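Local atomic coordinates of putative periplasmic protein (Wolinella succinogenes, PDB entry 3KN3), a protein that probably serves as the periplasmic substrate-binding component of an ABC-type tungstate uptake system and can hold glutathione between its two lobes. Residues V23-Y28 with V34-V39; K29-V34 with S230-A235; L109-Q114 with E136-I141; Y203-V208 with K222-W227. All blocks are in the same frame, centred on the assembly; numbering follows the deposited sequence.

Interaction 1: residues V23-Y28 with V34-V39; sequences VLAPAY and VDLKWV
Ala25 and Leu36 bring helix 23-28 and strand 35-39 together with their CA atoms only 5.6 Å apart. The short axes approach to 7.6 Å and run nearly antiparallel, 152° between their directions. This is the return leg of a beta-alpha-beta crossover: strand 6-12, helix 20-32, then strand 35-41 laid parallel beside the first strand. Alternate strand residues face the helix. Ala25 CB lies 3.9 Å from Leu36 CB and meets the edge of the Trp38 indole, 3.8 Å from CZ3, so one methyl touches both larger side chains. One turn on, Tyr28 has CG anti to its N (chi1 -171°), which lays the ring alongside Val34, both side chains pointing the same way; Tyr28 CE2 touches Val34 CB at 3.5 Å. The hydroxyl end reaches on to a weak hydrogen bond with Gln223 of helix 218-229, and the ring meets Phe224 edge-to-face. Replacing Tyr28 by an alanine would probably open a gap beside Val34 and Phe224 and leave Gln223 NE2 without the hydroxyl. Trp38 NE1, at the other end, bonds to Asp16 OD1. Polar linkage across the segments comes from a single water, which donates to Ala25 O and Val34 O and accepts from Leu36 N at 2.6 Å. Asp35, Lys37 and Val39 spend backbone groups on strand 6-12, whereas Val34 O and Leu36 N find this water instead. The chemistry is therefore mostly apolar, with the water tying helix backbone to strand backbone where direct bonding is absent.

Interaction 2: residues K29-V34 with S230-A235; sequences KKDTGV and SEKMQA
Asp31 and Lys232 reach for each other from opposite directions between the end of helix 20-32 and the start of helix 231-238, forming a salt bridge with Lys232 NZ 2.9 Å from Asp31 OD1. Asp31 OD2 is farther from Lys232 NZ, at 3.4 Å. The exact place of OD1 is doubtful, because the model sets it too near the selenomethionine methyl of Met233; the ion pair is credible, its fine geometry less so. Lys232 spans the distance with a fully extended chain, which chi1 of 180° points away from its own backbone N. OD1 has a second donor in NE1 of Trp227, from helix 218-229, and that indole also packs against Met233. Behind these groups, Ser230 occupies the N-cap of helix 231-238, and its OG bonds back to Trp227 O, fixing the turn between the two consecutive helices. On the other side, Asp31 belongs to the last turn of helix 20-32, which Gly33 leaves with positive phi. A partly exposed charge pair, backed by an indole N-H, thus joins an early helix to the C-terminal one; if OD1 is placed about right, its two donors would probably favour the ionised form of the carboxylate.

Interaction 3: residues L109-Q114 with E136-I141; sequences LIEKEQ and EALGKI
Glu111 holds its carboxylate out between two partners that use it differently. Leu138 crosses obliquely beneath it, with CD1 lying over one face of the group, 3.6 Å from Glu111 OE1 and as far from Glu111 OE2. The Lys140 chain comes from the direction opposite to that of Glu111 and bonds through NZ to Glu111 OE2 at 2.9 Å, a salt bridge on the syn side. The ammonium sits 27° out of the carboxylate plane, displaced toward the same face that the leucine methyl covers. Glu111 gets there by a chain extended along its whole length, while Lys140 turns at its far end, chi4 58°, to bring NZ round. Gly139, with positive phi, makes the turn that separates the two partners, at backbone angles suited to glycine. A leucine in place of Glu111 would probably leave the Lys140 ammonium without its close anionic mate, since the ion pair with Glu145 OE1 is long and weak. Trp147 also touches the Glu111 side chain. The contact joins the C-terminal ends of helices 103-113 and 125-138, which precede and follow strand 117-119 in the chain; deeper between these helices, Ala137 packs on Ala104 and Phe107.

Interaction 4: residues Y203-V208 with K222-W227; sequences YSIMAV and KQFIDW
Strand 203-208 and helix 222-227 pair through Ile205 and Ile225, running nearly antiparallel with a signed crossing angle of -155° and axes 9.1 Å apart. This is a buried helix-on-sheet layer in one lobe of the periplasmic binding protein fold. Ile205 does most of the work from the strand, and its two branches divide the task. With chi1 at -56° and an extended chi2 of 171°, Ile205 CD1 is carried forward to the Phe224 ring, touching Phe224 CE2 at 3.6 Å; the two side chains cross at about a right angle. The other branch, Ile205 CG2, lies 4.0 Å from Ile225 CG1, the two isoleucines sliding past each other in opposite directions. Ile228, a turn further along the helix, adds to the cover over Ile205, and Tyr218 and Ala221 do likewise for Ala207. The contact is wholly apolar. At the exposed side of the helix, a salt bridge one turn long includes a weak hydrogen bond of 3.3 Å from Lys222 NZ to Asp226 OD2. On the reverse face of the strand, the selenomethionine Met206, less well ordered, packs on Tyr69 and Val70 of helix 63-72, and Ser204 OG bonds to Glu66, so the strand is sandwiched between helices. The start of the strand leads to the ligand site: Tyr203, a glutathione-binding residue, stacks on His61, another of that set. Farther along, the small side chain of Ala207 lets Ile225 CD1 settle close to the strand backbone, 4.1 Å from Ala207 N and 4.2 Å from Ala207 CB.

How the interactions relate
Interactions 1, 2 and 4 form one continuous patch in the lobe that holds both chain ends, their centres 11 to 12 Å apart. Helix 20-32 serves interactions 1 and 2, which share Val34 and are bridged by Lys29 NZ to Asp35 OD1 at 3.0 Å. Trp227 ties interaction 4 to both, its CD2 lying 3.3 Å from Tyr28 CD1. Interaction 3 stands apart in the other lobe, about 42 Å between centres from interactions 1 and 2. The glutathione residues draw on both lobes, though none is bound in this model: interaction 4 contains Tyr203, and the Trp38 side chain of interaction 1 comes about 9 Å from that of Thr12, whereas interactions 2 and 3 lie away from the site.

Interaction 1: residues V23-Y28 with V34-V39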
# COMPACT_ATOMS: atom_id res chain seq x y z
N VAL A 23 0.52 -15.38 1.91
CA VAL A 23 1.71 -15.77 1.19
C VAL A 23 2.86 -15.98 2.17
O VAL A 23 3.52 -17.02 2.15
CB VAL A 23 2.09 -14.71 0.16
CG1 VAL A 23 3.36 -15.13 -0.56
CG2 VAL A 23 0.95 -14.50 -0.84
N LEU A 24 3.09 -14.99 3.04
CA LEU A 24 4.18 -15.03 4.02
C LEU A 24 4.07 -16.18 5.02
O LEU A 24 5.06 -16.82 5.33
CB LEU A 24 4.28 -13.69 4.74
CG LEU A 24 4.59 -12.51 3.81
CD1 LEU A 24 4.52 -11.18 4.52
CD2 LEU A 24 5.96 -12.71 3.19
N ALA A 25 2.86 -16.47 5.50
CA ALA A 25 2.69 -17.44 6.59
C ALA A 25 3.15 -18.87 6.27
O ALA A 25 3.87 -19.47 7.06
CB ALA A 25 1.26 -17.44 7.11
N PRO A 26 2.74 -19.42 5.12
CA PRO A 26 3.22 -20.77 4.79
C PRO A 26 4.73 -20.80 4.59
O PRO A 26 5.40 -21.74 5.02
CB PRO A 26 2.51 -21.08 3.46
CG PRO A 26 1.36 -20.13 3.41
CD PRO A 26 1.85 -18.89 4.08
N ALA A 27 5.27 -19.76 3.97
CA ALA A 27 6.72 -19.70 3.76
C ALA A 27 7.47 -19.62 5.09
O ALA A 27 8.54 -20.21 5.24
CB ALA A 27 7.09 -18.55 2.86
N TYR A 28 6.92 -18.89 6.05
CA TYR A 28 7.57 -18.73 7.35
C TYR A 28 7.50 -20.04 8.15
O TYR A 28 8.48 -20.44 8.79
CB TYR A 28 6.93 -17.57 8.14
CG TYR A 28 7.67 -17.20 9.41
CD1 TYR A 28 9.02 -16.85 9.36
CD2 TYR A 28 7.03 -17.19 10.64
CE1 TYR A 28 9.71 -16.52 10.51
CE2 TYR A 28 7.72 -16.85 11.80
CZ TYR A 28 9.07 -16.51 11.72
OH TYR A 28 9.77 -16.17 12.85
N VAL A 34 7.35 -21.85 12.85
CA VAL A 34 6.43 -20.96 13.57
C VAL A 34 5.15 -20.66 12.79
O VAL A 34 5.21 -20.34 11.60
CB VAL A 34 7.08 -19.62 13.91
CG1 VAL A 34 6.03 -18.64 14.47
CG2 VAL A 34 8.27 -19.79 14.87
N ASP A 35 4.00 -20.75 13.46
CA ASP A 35 2.73 -20.35 12.87
C ASP A 35 2.37 -18.88 13.12
O ASP A 35 2.28 -18.42 14.26
CB ASP A 35 1.59 -21.22 13.39
CG ASP A 35 1.57 -22.59 12.76
OD1 ASP A 35 1.85 -22.69 11.55
OD2 ASP A 35 1.27 -23.57 13.48
N LEU A 36 2.16 -18.16 12.03
CA LEU A 36 1.64 -16.80 12.07
C LEU A 36 0.13 -16.80 12.35
O LEU A 36 -0.66 -17.42 11.64
CB LEU A 36 1.89 -16.14 10.72
CG LEU A 36 2.35 -14.69 10.77
CD1 LEU A 36 3.55 -14.59 11.68
CD2 LEU A 36 2.66 -14.20 9.35
N LYS A 37 -0.27 -16.09 13.40
CA LYS A 37 -1.68 -15.96 13.72
C LYS A 37 -2.02 -14.47 13.75
O LYS A 37 -1.39 -13.69 14.47
CB LYS A 37 -2.00 -16.63 15.07
CG LYS A 37 -1.87 -18.16 15.11
CD LYS A 37 -2.99 -18.87 14.32
CE LYS A 37 -4.40 -18.62 14.89
NZ LYS A 37 -4.82 -19.64 15.91
N TRP A 38 -3.00 -14.06 12.96
CA TRP A 38 -3.29 -12.64 12.92
C TRP A 38 -4.76 -12.29 13.09
O TRP A 38 -5.65 -13.07 12.78
CB TRP A 38 -2.74 -12.00 11.64
CG TRP A 38 -3.32 -12.51 10.35
CD1 TRP A 38 -4.40 -12.01 9.68
CD2 TRP A 38 -2.84 -13.61 9.56
NE1 TRP A 38 -4.63 -12.73 8.53
CE2 TRP A 38 -3.68 -13.71 8.43
CE3 TRP A 38 -1.78 -14.52 9.70
CZ2 TRP A 38 -3.49 -14.68 7.45
CZ3 TRP A 38 -1.60 -15.48 8.72
CH2 TRP A 38 -2.45 -15.56 7.61
N VAL A 39 -5.01 -11.09 13.58
CA VAL A 39 -6.36 -10.59 13.64
C VAL A 39 -6.38 -9.30 12.84
O VAL A 39 -5.50 -8.45 13.00
CB VAL A 39 -6.81 -10.36 15.07
CG1 VAL A 39 -8.29 -10.03 15.09
CG2 VAL A 39 -6.56 -11.60 15.90
O HOH W 1 3.43 -18.95 9.85

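Interaction 2: residues K29-V34 with S230-A235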
# COMPACT_ATOMS: atom_id res chain seq x y z
N LYS A 29 6.35 -20.69 8.10
CA LYS A 29 6.15 -21.96 8.77
C LYS A 29 7.15 -22.98 8.26
O LYS A 29 7.70 -23.76 9.02
CB LYS A 29 4.73 -22.46 8.51
CG LYS A 29 4.40 -23.74 9.26
CD LYS A 29 4.65 -23.58 10.74
CE LYS A 29 4.52 -24.90 11.46
NZ LYS A 29 3.14 -25.41 11.36
N LYS A 30 7.40 -22.95 6.95
CA LYS A 30 8.35 -23.84 6.30
C LYS A 30 9.80 -23.58 6.72
O LYS A 30 10.56 -24.52 6.94
CB LYS A 30 8.22 -23.73 4.78
CG LYS A 30 9.43 -24.19 3.98
CD LYS A 30 9.01 -25.05 2.80
CE LYS A 30 8.81 -26.50 3.23
NZ LYS A 30 7.75 -27.22 2.45
N ASP A 31 10.19 -22.32 6.86
CA ASP A 31 11.58 -22.01 7.17
C ASP A 31 11.90 -22.12 8.64
O ASP A 31 13.06 -22.24 9.01
CB ASP A 31 11.94 -20.60 6.71
CG ASP A 31 12.07 -20.49 5.21
OD1 ASP A 31 12.34 -19.38 4.72
OD2 ASP A 31 11.90 -21.52 4.52
N THR A 32 10.86 -22.14 9.46
CA THR A 32 11.03 -21.69 10.83
C THR A 32 10.27 -22.53 11.85
O THR A 32 10.62 -22.55 13.03
CB THR A 32 10.62 -20.21 10.89
OG1 THR A 32 11.65 -19.44 11.52
CG2 THR A 32 9.31 -20.01 11.60
N GLY A 33 9.25 -23.25 11.39
CA GLY A 33 8.36 -24.00 12.27
C GLY A 33 7.34 -23.16 13.04
O GLY A 33 6.56 -23.70 13.81
N VAL A 34 7.35 -21.85 12.85
CA VAL A 34 6.43 -20.96 13.57
C VAL A 34 5.15 -20.66 12.79
O VAL A 34 5.21 -20.34 11.60
CB VAL A 34 7.08 -19.62 13.91
CG1 VAL A 34 6.03 -18.64 14.47
CG2 VAL A 34 8.27 -19.79 14.87
N SER A 230 15.82 -10.63 5.55
CA SER A 230 16.89 -11.46 4.98
C SER A 230 16.89 -11.45 3.46
O SER A 230 15.83 -11.38 2.82
CB SER A 230 16.80 -12.91 5.48
OG SER A 230 16.05 -13.73 4.58
N GLU A 231 18.08 -11.54 2.88
CA GLU A 231 18.23 -11.42 1.43
C GLU A 231 17.33 -12.41 0.69
O GLU A 231 16.61 -12.03 -0.25
CB GLU A 231 19.69 -11.58 1.00
CG GLU A 231 19.96 -11.05 -0.41
CD GLU A 231 19.30 -9.69 -0.65
OE1 GLU A 231 19.69 -8.71 0.01
OE2 GLU A 231 18.38 -9.61 -1.51
N LYS A 232 17.35 -13.67 1.12
CA LYS A 232 16.54 -14.68 0.48
C LYS A 232 15.10 -14.20 0.33
O LYS A 232 14.49 -14.32 -0.73
CB LYS A 232 16.58 -15.99 1.26
CG LYS A 232 15.74 -17.09 0.64
CD LYS A 232 15.21 -18.05 1.69
CE LYS A 232 14.15 -18.96 1.10
NZ LYS A 232 13.57 -19.87 2.13
N MSE A 233 14.56 -13.64 1.41
CA MSE A 233 13.17 -13.19 1.43
C MSE A 233 12.99 -11.81 0.80
O MSE A 233 11.96 -11.53 0.18
CB MSE A 233 12.61 -13.21 2.86
CG MSE A 233 12.44 -14.62 3.41
SE MSE A 233 11.25 -15.68 2.26
CE MSE A 233 11.67 -17.46 2.91
N GLN A 234 13.98 -10.94 0.97
CA GLN A 234 14.01 -9.71 0.20
C GLN A 234 13.85 -10.03 -1.29
O GLN A 234 12.90 -9.61 -1.94
CB GLN A 234 15.31 -8.94 0.46
CG GLN A 234 15.29 -8.17 1.78
CD GLN A 234 14.07 -7.26 1.88
OE1 GLN A 234 13.99 -6.25 1.18
NE2 GLN A 234 13.12 -7.62 2.73
N ALA A 235 14.78 -10.83 -1.81
CA ALA A 235 14.73 -11.25 -3.21
C ALA A 235 13.46 -12.05 -3.54
O ALA A 235 12.91 -11.95 -4.63
CB ALA A 235 15.97 -12.05 -3.57

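Interaction 3: residues L109-Q114 with E136-I141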
# COMPACT_ATOMS: atom_id res chain seq x y z
N LEU A 109 3.03 17.02 -17.34
CA LEU A 109 2.42 17.00 -18.65
C LEU A 109 0.90 17.04 -18.53
O LEU A 109 0.22 17.73 -19.27
CB LEU A 109 2.85 15.74 -19.41
CG LEU A 109 2.39 15.72 -20.88
CD1 LEU A 109 2.83 17.00 -21.58
CD2 LEU A 109 2.92 14.48 -21.61
N ILE A 110 0.39 16.26 -17.59
CA ILE A 110 -1.03 16.21 -17.29
C ILE A 110 -1.53 17.61 -16.95
O ILE A 110 -2.56 18.05 -17.47
CB ILE A 110 -1.30 15.24 -16.12
CG1 ILE A 110 -1.22 13.80 -16.61
CG2 ILE A 110 -2.65 15.49 -15.51
CD1 ILE A 110 -1.11 12.77 -15.49
N GLU A 111 -0.80 18.31 -16.11
CA GLU A 111 -1.16 19.68 -15.78
C GLU A 111 -1.12 20.59 -17.00
O GLU A 111 -2.09 21.28 -17.31
CB GLU A 111 -0.26 20.22 -14.69
CG GLU A 111 -0.73 21.55 -14.16
CD GLU A 111 0.18 22.09 -13.10
OE1 GLU A 111 1.42 21.95 -13.27
OE2 GLU A 111 -0.32 22.65 -12.10
N LYS A 112 0.02 20.59 -17.68
CA LYS A 112 0.22 21.40 -18.88
C LYS A 112 -0.91 21.21 -19.90
O LYS A 112 -1.55 22.17 -20.32
CB LYS A 112 1.60 21.12 -19.51
CG LYS A 112 1.89 21.87 -20.81
CD LYS A 112 3.39 22.05 -21.04
CE LYS A 112 3.91 21.26 -22.25
NZ LYS A 112 3.69 21.96 -23.55
N GLU A 113 -1.17 19.96 -20.27
CA GLU A 113 -2.21 19.69 -21.26
C GLU A 113 -3.60 19.66 -20.64
O GLU A 113 -4.60 19.54 -21.34
CB GLU A 113 -1.91 18.39 -22.01
CG GLU A 113 -0.60 18.45 -22.77
CD GLU A 113 -0.40 17.24 -23.65
OE1 GLU A 113 -1.26 16.34 -23.60
OE2 GLU A 113 0.61 17.19 -24.38
N GLN A 114 -3.66 19.78 -19.31
CA GLN A 114 -4.92 19.71 -18.56
C GLN A 114 -5.73 18.45 -18.88
O GLN A 114 -6.88 18.55 -19.27
CB GLN A 114 -5.79 20.95 -18.83
CG GLN A 114 -5.19 22.26 -18.33
CD GLN A 114 -6.17 23.41 -18.40
OE1 GLN A 114 -6.69 23.87 -17.38
NE2 GLN A 114 -6.43 23.90 -19.61
N GLU A 136 5.16 15.67 -4.50
CA GLU A 136 6.51 15.39 -4.98
C GLU A 136 6.71 15.88 -6.41
O GLU A 136 7.79 16.34 -6.77
CB GLU A 136 6.83 13.90 -4.90
CG GLU A 136 6.93 13.31 -3.49
CD GLU A 136 7.41 11.86 -3.48
OE1 GLU A 136 8.30 11.51 -4.30
OE2 GLU A 136 6.91 11.06 -2.66
N ALA A 137 5.66 15.79 -7.22
CA ALA A 137 5.79 16.07 -8.64
C ALA A 137 5.69 17.55 -8.97
O ALA A 137 6.46 18.06 -9.79
CB ALA A 137 4.75 15.28 -9.44
N LEU A 138 4.74 18.25 -8.34
CA LEU A 138 4.53 19.65 -8.66
C LEU A 138 4.90 20.57 -7.51
O LEU A 138 4.96 21.78 -7.68
CB LEU A 138 3.07 19.92 -9.05
CG LEU A 138 2.43 19.15 -10.20
CD1 LEU A 138 1.05 19.71 -10.50
CD2 LEU A 138 3.30 19.20 -11.44
N GLY A 139 5.10 19.99 -6.33
CA GLY A 139 5.23 20.79 -5.13
C GLY A 139 3.90 21.29 -4.58
O GLY A 139 3.86 22.06 -3.62
N LYS A 140 2.80 20.85 -5.18
CA LYS A 140 1.46 21.22 -4.71
C LYS A 140 0.41 20.22 -5.20
O LYS A 140 0.59 19.57 -6.24
CB LYS A 140 1.08 22.61 -5.20
CG LYS A 140 1.01 22.72 -6.70
CD LYS A 140 0.20 23.91 -7.13
CE LYS A 140 0.05 23.95 -8.65
NZ LYS A 140 -0.59 22.72 -9.18
N ILE A 141 -0.68 20.10 -4.46
CA ILE A 141 -1.80 19.31 -4.92
C ILE A 141 -2.70 20.20 -5.74
O ILE A 141 -3.16 21.23 -5.25
CB ILE A 141 -2.60 18.76 -3.76
CG1 ILE A 141 -1.65 18.41 -2.61
CG2 ILE A 141 -3.46 17.60 -4.23
CD1 ILE A 141 -1.47 16.95 -2.39

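Interaction 4: residues Y203-V208 with K222-W227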
# COMPACT_ATOMS: atom_id res chain seq x y z
N TYR A 203 3.94 -1.92 3.31
CA TYR A 203 3.28 -2.27 4.55
C TYR A 203 4.34 -2.47 5.64
O TYR A 203 5.35 -3.14 5.42
CB TYR A 203 2.43 -3.52 4.36
CG TYR A 203 1.41 -3.43 3.24
CD1 TYR A 203 0.06 -3.16 3.51
CD2 TYR A 203 1.78 -3.61 1.91
CE1 TYR A 203 -0.87 -3.09 2.49
CE2 TYR A 203 0.86 -3.53 0.89
CZ TYR A 203 -0.46 -3.27 1.18
OH TYR A 203 -1.36 -3.18 0.15
N SER A 204 4.13 -1.89 6.81
CA SER A 204 5.13 -1.89 7.86
C SER A 204 4.85 -2.88 8.96
O SER A 204 3.74 -2.94 9.48
CB SER A 204 5.24 -0.50 8.48
OG SER A 204 5.67 0.44 7.53
N ILE A 205 5.87 -3.66 9.32
CA ILE A 205 5.83 -4.53 10.49
C ILE A 205 6.56 -3.81 11.58
O ILE A 205 7.64 -3.27 11.36
CB ILE A 205 6.55 -5.86 10.24
CG1 ILE A 205 5.98 -6.56 9.02
CG2 ILE A 205 6.42 -6.79 11.44
CD1 ILE A 205 6.78 -7.74 8.60
N MSE A 206 5.97 -3.77 12.77
CA MSE A 206 6.68 -3.28 13.95
C MSE A 206 6.50 -4.26 15.09
O MSE A 206 5.43 -4.86 15.24
CB MSE A 206 6.17 -1.91 14.37
CG MSE A 206 6.45 -0.81 13.36
SE MSE A 206 5.40 0.81 13.73
CE MSE A 206 6.22 2.03 12.47
N ALA A 207 7.54 -4.41 15.89
CA ALA A 207 7.48 -5.25 17.07
C ALA A 207 6.89 -4.47 18.21
O ALA A 207 7.08 -3.26 18.34
CB ALA A 207 8.85 -5.75 17.45
N VAL A 208 6.15 -5.18 19.05
CA VAL A 208 5.65 -4.59 20.26
C VAL A 208 6.83 -4.35 21.19
O VAL A 208 7.65 -5.24 21.42
CB VAL A 208 4.53 -5.49 20.87
CG1 VAL A 208 4.42 -5.31 22.37
CG2 VAL A 208 3.20 -5.19 20.19
N LYS A 222 11.31 -10.43 16.68
CA LYS A 222 12.57 -10.13 16.03
C LYS A 222 12.96 -11.21 15.00
O LYS A 222 13.50 -10.92 13.93
CB LYS A 222 13.67 -9.92 17.08
CG LYS A 222 15.06 -9.84 16.53
CD LYS A 222 15.44 -8.44 16.07
CE LYS A 222 16.88 -8.42 15.55
NZ LYS A 222 17.79 -9.36 16.31
N GLN A 223 12.65 -12.46 15.32
CA GLN A 223 12.94 -13.55 14.39
C GLN A 223 12.18 -13.37 13.08
O GLN A 223 12.74 -13.49 11.99
CB GLN A 223 12.62 -14.89 15.02
CG GLN A 223 12.93 -16.07 14.13
CD GLN A 223 12.43 -17.39 14.73
OE1 GLN A 223 12.85 -17.78 15.82
NE2 GLN A 223 11.52 -18.06 14.03
N PHE A 224 10.89 -13.09 13.19
CA PHE A 224 10.08 -12.88 12.01
C PHE A 224 10.57 -11.70 11.19
O PHE A 224 10.63 -11.76 9.96
CB PHE A 224 8.64 -12.66 12.42
CG PHE A 224 7.73 -12.39 11.27
CD1 PHE A 224 7.51 -13.36 10.32
CD2 PHE A 224 7.10 -11.17 11.15
CE1 PHE A 224 6.67 -13.12 9.25
CE2 PHE A 224 6.25 -10.93 10.09
CZ PHE A 224 6.03 -11.90 9.14
N ILE A 225 10.91 -10.62 11.87
CA ILE A 225 11.40 -9.43 11.19
C ILE A 225 12.72 -9.71 10.48
O ILE A 225 12.94 -9.28 9.36
CB ILE A 225 11.52 -8.24 12.17
CG1 ILE A 225 10.14 -7.66 12.49
CG2 ILE A 225 12.44 -7.17 11.62
CD1 ILE A 225 10.17 -6.63 13.59
N ASP A 226 13.62 -10.43 11.14
CA ASP A 226 14.90 -10.76 10.53
C ASP A 226 14.68 -11.63 9.29
O ASP A 226 15.34 -11.46 8.27
CB ASP A 226 15.83 -11.46 11.53
CG ASP A 226 16.30 -10.54 12.66
OD1 ASP A 226 16.13 -9.31 12.55
OD2 ASP A 226 16.85 -11.07 13.65
N TRP A 227 13.73 -12.55 9.38
CA TRP A 227 13.43 -13.44 8.26
C TRP A 227 12.99 -12.62 7.04
O TRP A 227 13.52 -12.78 5.94
CB TRP A 227 12.34 -14.43 8.69
CG TRP A 227 11.82 -15.33 7.63
CD1 TRP A 227 12.43 -16.44 7.13
CD2 TRP A 227 10.56 -15.23 6.96
NE1 TRP A 227 11.65 -17.02 6.18
CE2 TRP A 227 10.49 -16.30 6.06
CE3 TRP A 227 9.49 -14.33 7.04
CZ2 TRP A 227 9.38 -16.51 5.22
CZ3 TRP A 227 8.39 -14.54 6.21
CH2 TRP A 227 8.35 -15.61 5.31